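Local coordinates for protein LbaCas13a H328A (C2c2) (Lachnospiraceae bacterium NK4A179, PDB 5WLH) that binds a CRISPR guide-RNA precursor and, as a Cas13a enzyme, probably cleaves RNA at adenines once guided to a matching target, at residues 163-168 with 205-210; 518-523 with 528-533. One frame throughout, in Å; residues are numbered along the deposited sequence.

Contact 1: residues 163-168 with 205-210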
loop_
_atom_site.group_PDB
_atom_site.type_symbol
_atom_site.label_atom_id
_atom_site.label_comp_id
_atom_site.label_asym_id
_atom_site.label_seq_id
_atom_site.Cartn_x
_atom_site.Cartn_y
_atom_site.Cartn_z
ATOM N N ASN A 163 -34.556 7.366 -38.990
ATOM C CA ASN A 163 -34.018 8.074 -40.147
ATOM C C ASN A 163 -32.598 8.560 -39.890
ATOM O O ASN A 163 -31.727 8.425 -40.752
ATOM C CB ASN A 163 -34.924 9.248 -40.518
ATOM C CG ASN A 163 -36.245 8.804 -41.099
ATOM O OD1 ASN A 163 -36.376 7.683 -41.601
ATOM N ND2 ASN A 163 -37.241 9.683 -41.037
ATOM N N ARG A 164 -32.342 9.131 -38.712
ATOM C CA ARG A 164 -30.991 9.594 -38.422
ATOM C C ARG A 164 -30.022 8.422 -38.313
ATOM O O ARG A 164 -28.865 8.521 -38.744
ATOM C CB ARG A 164 -30.992 10.434 -37.144
ATOM C CG ARG A 164 -31.787 11.730 -37.251
ATOM C CD ARG A 164 -31.256 12.643 -38.355
ATOM N NE ARG A 164 -29.992 13.272 -37.983
ATOM C CZ ARG A 164 -29.811 14.585 -37.844
ATOM N NH1 ARG A 164 -28.617 15.056 -37.500
ATOM N NH2 ARG A 164 -30.819 15.429 -38.046
ATOM N N ILE A 165 -30.490 7.290 -37.778
ATOM C CA ILE A 165 -29.621 6.133 -37.569
ATOM C C ILE A 165 -29.212 5.505 -38.901
ATOM O O ILE A 165 -28.060 5.089 -39.073
ATOM C CB ILE A 165 -30.316 5.111 -36.647
ATOM C CG1 ILE A 165 -30.269 5.588 -35.193
ATOM C CG2 ILE A 165 -29.678 3.734 -36.763
ATOM C CD1 ILE A 165 -31.225 4.829 -34.288
ATOM N N LYS A 166 -30.133 5.413 -39.855
ATOM C CA LYS A 166 -29.819 4.762 -41.123
ATOM C C LYS A 166 -29.413 5.741 -42.218
ATOM O O LYS A 166 -29.110 5.308 -43.336
ATOM C CB LYS A 166 -31.008 3.913 -41.592
ATOM C CG LYS A 166 -32.144 4.691 -42.229
ATOM C CD LYS A 166 -33.349 3.789 -42.481
ATOM C CE LYS A 166 -33.027 2.689 -43.478
ATOM N NZ LYS A 166 -34.125 1.686 -43.566
ATOM N N ASN A 167 -29.371 7.042 -41.921
ATOM C CA ASN A 167 -29.049 8.030 -42.947
ATOM C C ASN A 167 -27.614 7.895 -43.447
ATOM O O ASN A 167 -27.321 8.281 -44.584
ATOM C CB ASN A 167 -29.295 9.439 -42.404
ATOM C CG ASN A 167 -29.235 10.499 -43.485
ATOM O OD1 ASN A 167 -28.230 11.197 -43.627
ATOM N ND2 ASN A 167 -30.313 10.631 -44.251
ATOM N N ASN A 168 -26.707 7.361 -42.629
ATOM C CA ASN A 168 -25.322 7.157 -43.034
ATOM C C ASN A 168 -24.973 5.686 -43.219
ATOM O O ASN A 168 -23.798 5.359 -43.410
ATOM C CB ASN A 168 -24.364 7.782 -42.019
ATOM C CG ASN A 168 -24.599 9.266 -41.827
ATOM O OD1 ASN A 168 -25.300 9.903 -42.611
ATOM N ND2 ASN A 168 -24.015 9.825 -40.770
ATOM N N ASN A 205 -36.270 -2.289 -35.751
ATOM C CA ASN A 205 -37.226 -1.578 -36.588
ATOM C C ASN A 205 -36.511 -0.747 -37.649
ATOM O O ASN A 205 -36.956 -0.682 -38.802
ATOM C CB ASN A 205 -38.131 -0.687 -35.732
ATOM C CG ASN A 205 -39.009 -1.491 -34.764
ATOM O OD1 ASN A 205 -39.175 -2.702 -34.924
ATOM N ND2 ASN A 205 -39.563 -0.815 -33.751
ATOM N N ALA A 206 -35.400 -0.102 -37.278
ATOM C CA ALA A 206 -34.675 0.728 -38.238
ATOM C C ALA A 206 -34.186 -0.092 -39.420
ATOM O O ALA A 206 -34.209 0.376 -40.565
ATOM C CB ALA A 206 -33.493 1.419 -37.561
ATOM N N PHE A 207 -33.722 -1.310 -39.167
ATOM C CA PHE A 207 -33.157 -2.139 -40.216
ATOM C C PHE A 207 -34.143 -3.177 -40.735
ATOM O O PHE A 207 -33.731 -4.145 -41.383
ATOM C CB PHE A 207 -31.863 -2.773 -39.714
ATOM C CG PHE A 207 -30.777 -1.757 -39.489
ATOM C CD1 PHE A 207 -30.211 -1.094 -40.569
ATOM C CD2 PHE A 207 -30.358 -1.423 -38.210
ATOM C CE1 PHE A 207 -29.226 -0.145 -40.380
ATOM C CE2 PHE A 207 -29.370 -0.474 -38.015
ATOM C CZ PHE A 207 -28.805 0.167 -39.106
ATOM N N ASP A 208 -35.436 -2.965 -40.479
ATOM C CA ASP A 208 -36.528 -3.783 -41.019
ATOM C C ASP A 208 -36.318 -5.272 -40.749
ATOM O O ASP A 208 -36.499 -6.120 -41.625
ATOM C CB ASP A 208 -36.715 -3.517 -42.513
ATOM C CG ASP A 208 -37.021 -2.064 -42.806
ATOM O OD1 ASP A 208 -38.016 -1.550 -42.253
ATOM O OD2 ASP A 208 -36.269 -1.434 -43.585
ATOM N N LEU A 209 -35.930 -5.588 -39.507
ATOM C CA LEU A 209 -35.764 -6.963 -39.068
ATOM C C LEU A 209 -36.904 -7.322 -38.131
ATOM O O LEU A 209 -37.200 -6.547 -37.213
ATOM C CB LEU A 209 -34.411 -7.158 -38.361
ATOM C CG LEU A 209 -33.174 -6.759 -39.189
ATOM C CD1 LEU A 209 -31.887 -6.904 -38.382
ATOM C CD2 LEU A 209 -33.093 -7.580 -40.488
ATOM N N PRO A 210 -37.592 -8.444 -38.343
ATOM C CA PRO A 210 -38.707 -8.787 -37.454
ATOM C C PRO A 210 -38.217 -8.941 -36.026
ATOM O O PRO A 210 -37.201 -9.589 -35.763
ATOM C CB PRO A 210 -39.227 -10.110 -38.027
ATOM C CG PRO A 210 -38.837 -10.058 -39.465
ATOM C CD PRO A 210 -37.481 -9.389 -39.465
#
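Lys166 reaches over to the end of the neighbouring helix and sets its ammonium group against the carbonyl of Ala206, with NZ 3.3 Å from Ala206 O. The C=O...NZ angle of 177° puts the donor almost straight ahead of the oxygen. Two torsions account for this placement: CG sits between the backbone N and the carbonyl carbon (chi1 78°), and the otherwise extended chain bends at chi3 (-64°). The same nitrogen faces Asp208, whose side chain crosses that of the lysine at about a right angle; NZ to Asp208 OD2 is 3.8 Å, so this is a long salt bridge. Both acceptors belong to a helix terminus. Helix 193-206 closes in a Schellman motif, with Asp208 as the C-prime residue at positive phi: Leu209 N bonds to Met204 O, and Asp208 N lies 3.2 Å from Asn205 O. The lysine charge therefore stands at the carbonyl end of a helix, where it probably offsets the partial negative charge gathered there. A methionine in place of Lys166 would probably leave Ala206 O without this donor and Asp208 without its positive neighbour across the contact. Between the two segments 198 Å² is buried, and the nearest pair of CA atoms, Lys166 CA and Ala206 CA, is 6.9 Å apart. The apolar half of the contact is looser. Ile165 brings its CG2 branch to the far end of the Phe207 ring, 4.4 Å from CZ, while Ile165 also packs on Leu202 and Leu203 of helix 193-206. Ala206 turns its methyl toward helix 158-166 and touches Ile162 there.

Contact 2: residues 518-523 with 528-533; sequences VELDSE and LLLKPK
Lys531 NZ donates to Leu529 O at 2.8 Å, a bond within segment 528-533 that ties together the residues on each side of Leu530. The nitrogen stands above the carbonyl plane, 42° out of it, and the C=O...NZ angle is 127°; to get there the lysine chain folds back over its own backbone. Leu530 itself makes the contact with 518-523. Its CD1 is anti to CA (chi2 -172°), which extends this methyl toward the other segment, where it meets Leu520 CD2 at 3.7 Å and, more loosely, Val518 CG1 at 4.3 Å. Neither segment is a strand: both belong to the irregular connection between helices 486-517 and 559-564, which turns back on itself through four residues, and no hydrogen bond joins the two. The backbones stay well apart, with Leu520 CA 9.4 Å from Leu530 CA, so the 90 Å² buried here comes from methyl contacts between aliphatic side chains. Other parts of the chain hold each arm: Glu519 pairs through its backbone with Phe552, Lys531 does so with Asn547 and Ile549, and Lys596 NZ from helix 588-602 bonds to Leu530 O.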
loop_
_atom_site.group_PDB
_atom_site.type_symbol
_atom_site.label_atom_id
_atom_site.label_comp_id
_atom_site.label_asym_id
_atom_site.label_seq_id
_atom_site.Cartn_x
_atom_site.Cartn_y
_atom_site.Cartn_z
ATOM N N VAL A 518 22.733 -14.559 18.186
ATOM C CA VAL A 518 22.011 -15.549 18.971
ATOM C C VAL A 518 21.441 -16.628 18.061
ATOM O O VAL A 518 21.237 -16.433 16.860
ATOM C CB VAL A 518 20.874 -14.926 19.824
ATOM C CG1 VAL A 518 21.431 -13.933 20.827
ATOM C CG2 VAL A 518 19.808 -14.277 18.918
ATOM N N GLU A 519 21.190 -17.786 18.658
ATOM C CA GLU A 519 20.412 -18.838 18.022
ATOM C C GLU A 519 19.172 -19.026 18.880
ATOM O O GLU A 519 19.255 -19.532 20.005
ATOM C CB GLU A 519 21.213 -20.134 17.883
ATOM C CG GLU A 519 20.596 -21.124 16.911
ATOM C CD GLU A 519 21.297 -22.473 16.911
ATOM O OE1 GLU A 519 22.542 -22.502 17.067
ATOM O OE2 GLU A 519 20.598 -23.503 16.750
ATOM N N LEU A 520 18.036 -18.559 18.378
ATOM C CA LEU A 520 16.791 -18.681 19.114
ATOM C C LEU A 520 16.215 -20.076 18.919
ATOM O O LEU A 520 16.636 -20.831 18.044
ATOM C CB LEU A 520 15.800 -17.610 18.649
ATOM C CG LEU A 520 16.397 -16.200 18.662
ATOM C CD1 LEU A 520 15.460 -15.125 18.088
ATOM C CD2 LEU A 520 16.795 -15.844 20.105
ATOM N N ASP A 521 15.244 -20.419 19.749
ATOM C CA ASP A 521 14.475 -21.641 19.541
ATOM C C ASP A 521 13.002 -21.283 19.433
ATOM O O ASP A 521 12.612 -20.119 19.573
ATOM C CB ASP A 521 14.721 -22.665 20.656
ATOM C CG ASP A 521 14.547 -22.083 22.045
ATOM O OD1 ASP A 521 13.662 -21.223 22.242
ATOM O OD2 ASP A 521 15.298 -22.503 22.952
ATOM N N SER A 522 12.176 -22.305 19.203
ATOM C CA SER A 522 10.761 -22.053 18.968
ATOM C C SER A 522 10.068 -21.473 20.199
ATOM O O SER A 522 9.090 -20.734 20.056
ATOM C CB SER A 522 10.064 -23.338 18.503
ATOM O OG SER A 522 10.070 -24.334 19.507
ATOM N N GLU A 523 10.552 -21.775 21.408
ATOM C CA GLU A 523 9.948 -21.223 22.619
ATOM C C GLU A 523 10.489 -19.846 22.984
ATOM O O GLU A 523 9.895 -19.167 23.831
ATOM C CB GLU A 523 10.151 -22.166 23.816
ATOM C CG GLU A 523 9.817 -23.630 23.545
ATOM C CD GLU A 523 11.058 -24.497 23.346
ATOM O OE1 GLU A 523 11.621 -24.510 22.223
ATOM O OE2 GLU A 523 11.468 -25.170 24.317
ATOM N N LEU A 528 13.946 -9.660 20.689
ATOM C CA LEU A 528 13.754 -8.468 21.505
ATOM C C LEU A 528 13.227 -8.775 22.899
ATOM O O LEU A 528 13.325 -7.925 23.782
ATOM C CB LEU A 528 12.788 -7.507 20.824
ATOM C CG LEU A 528 13.324 -6.942 19.517
ATOM C CD1 LEU A 528 12.352 -5.859 18.968
ATOM C CD2 LEU A 528 14.723 -6.382 19.711
ATOM N N LEU A 529 12.665 -9.946 23.116
ATOM C CA LEU A 529 12.136 -10.273 24.428
ATOM C C LEU A 529 13.114 -11.070 25.278
ATOM O O LEU A 529 12.779 -11.415 26.419
ATOM C CB LEU A 529 10.809 -11.023 24.287
ATOM C CG LEU A 529 9.722 -10.141 23.652
ATOM C CD1 LEU A 529 8.390 -10.835 23.707
ATOM C CD2 LEU A 529 9.673 -8.742 24.328
ATOM N N LEU A 530 14.315 -11.350 24.771
ATOM C CA LEU A 530 15.323 -11.988 25.612
ATOM C C LEU A 530 15.697 -11.060 26.757
ATOM O O LEU A 530 15.645 -9.835 26.633
ATOM C CB LEU A 530 16.566 -12.366 24.802
ATOM C CG LEU A 530 16.381 -13.386 23.664
ATOM C CD1 LEU A 530 17.728 -13.798 23.085
ATOM C CD2 LEU A 530 15.572 -14.611 24.098
ATOM N N LYS A 531 16.053 -11.656 27.888
ATOM C CA LYS A 531 16.260 -10.927 29.126
ATOM C C LYS A 531 17.745 -10.771 29.429
ATOM O O LYS A 531 18.569 -11.565 28.967
ATOM C CB LYS A 531 15.549 -11.651 30.280
ATOM C CG LYS A 531 14.029 -11.643 30.149
ATOM C CD LYS A 531 13.451 -10.261 30.437
ATOM C CE LYS A 531 12.009 -10.135 29.951
ATOM N NZ LYS A 531 11.904 -9.725 28.507
ATOM N N PRO A 532 18.125 -9.747 30.201
ATOM C CA PRO A 532 19.550 -9.472 30.419
ATOM C C PRO A 532 20.246 -10.600 31.174
ATOM O O PRO A 532 19.612 -11.454 31.799
ATOM C CB PRO A 532 19.542 -8.179 31.247
ATOM C CG PRO A 532 18.191 -7.596 31.054
ATOM C CD PRO A 532 17.268 -8.752 30.869
ATOM N N LYS A 533 21.581 -10.563 31.124
ATOM C CA LYS A 533 22.404 -11.698 31.537
ATOM C C LYS A 533 22.211 -12.086 33.001
ATOM O O LYS A 533 22.496 -13.232 33.359
ATOM C CB LYS A 533 23.874 -11.392 31.284
ATOM C CG LYS A 533 24.443 -10.296 32.185
ATOM C CD LYS A 533 25.856 -9.949 31.766
ATOM C CE LYS A 533 26.524 -9.003 32.760
ATOM N NZ LYS A 533 27.895 -8.633 32.297
#

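Contact 1 and contact 2 are independent pieces of packing, with centres about 82 Å apart and nearest atoms about 70 Å apart. They lie on opposite sides of the chain's centre, the centre of contact 1 about 52 Å from it and that of contact 2 about 32 Å. In sequence the first closes before the second opens. Neither touches the bound RNA: the nearest atoms are about 20 Å away for contact 1 and about 22 Å for contact 2. The two differ in chemistry as well, since the first joins helix ends partly by charge and the second folds a single connection by aliphatic contact.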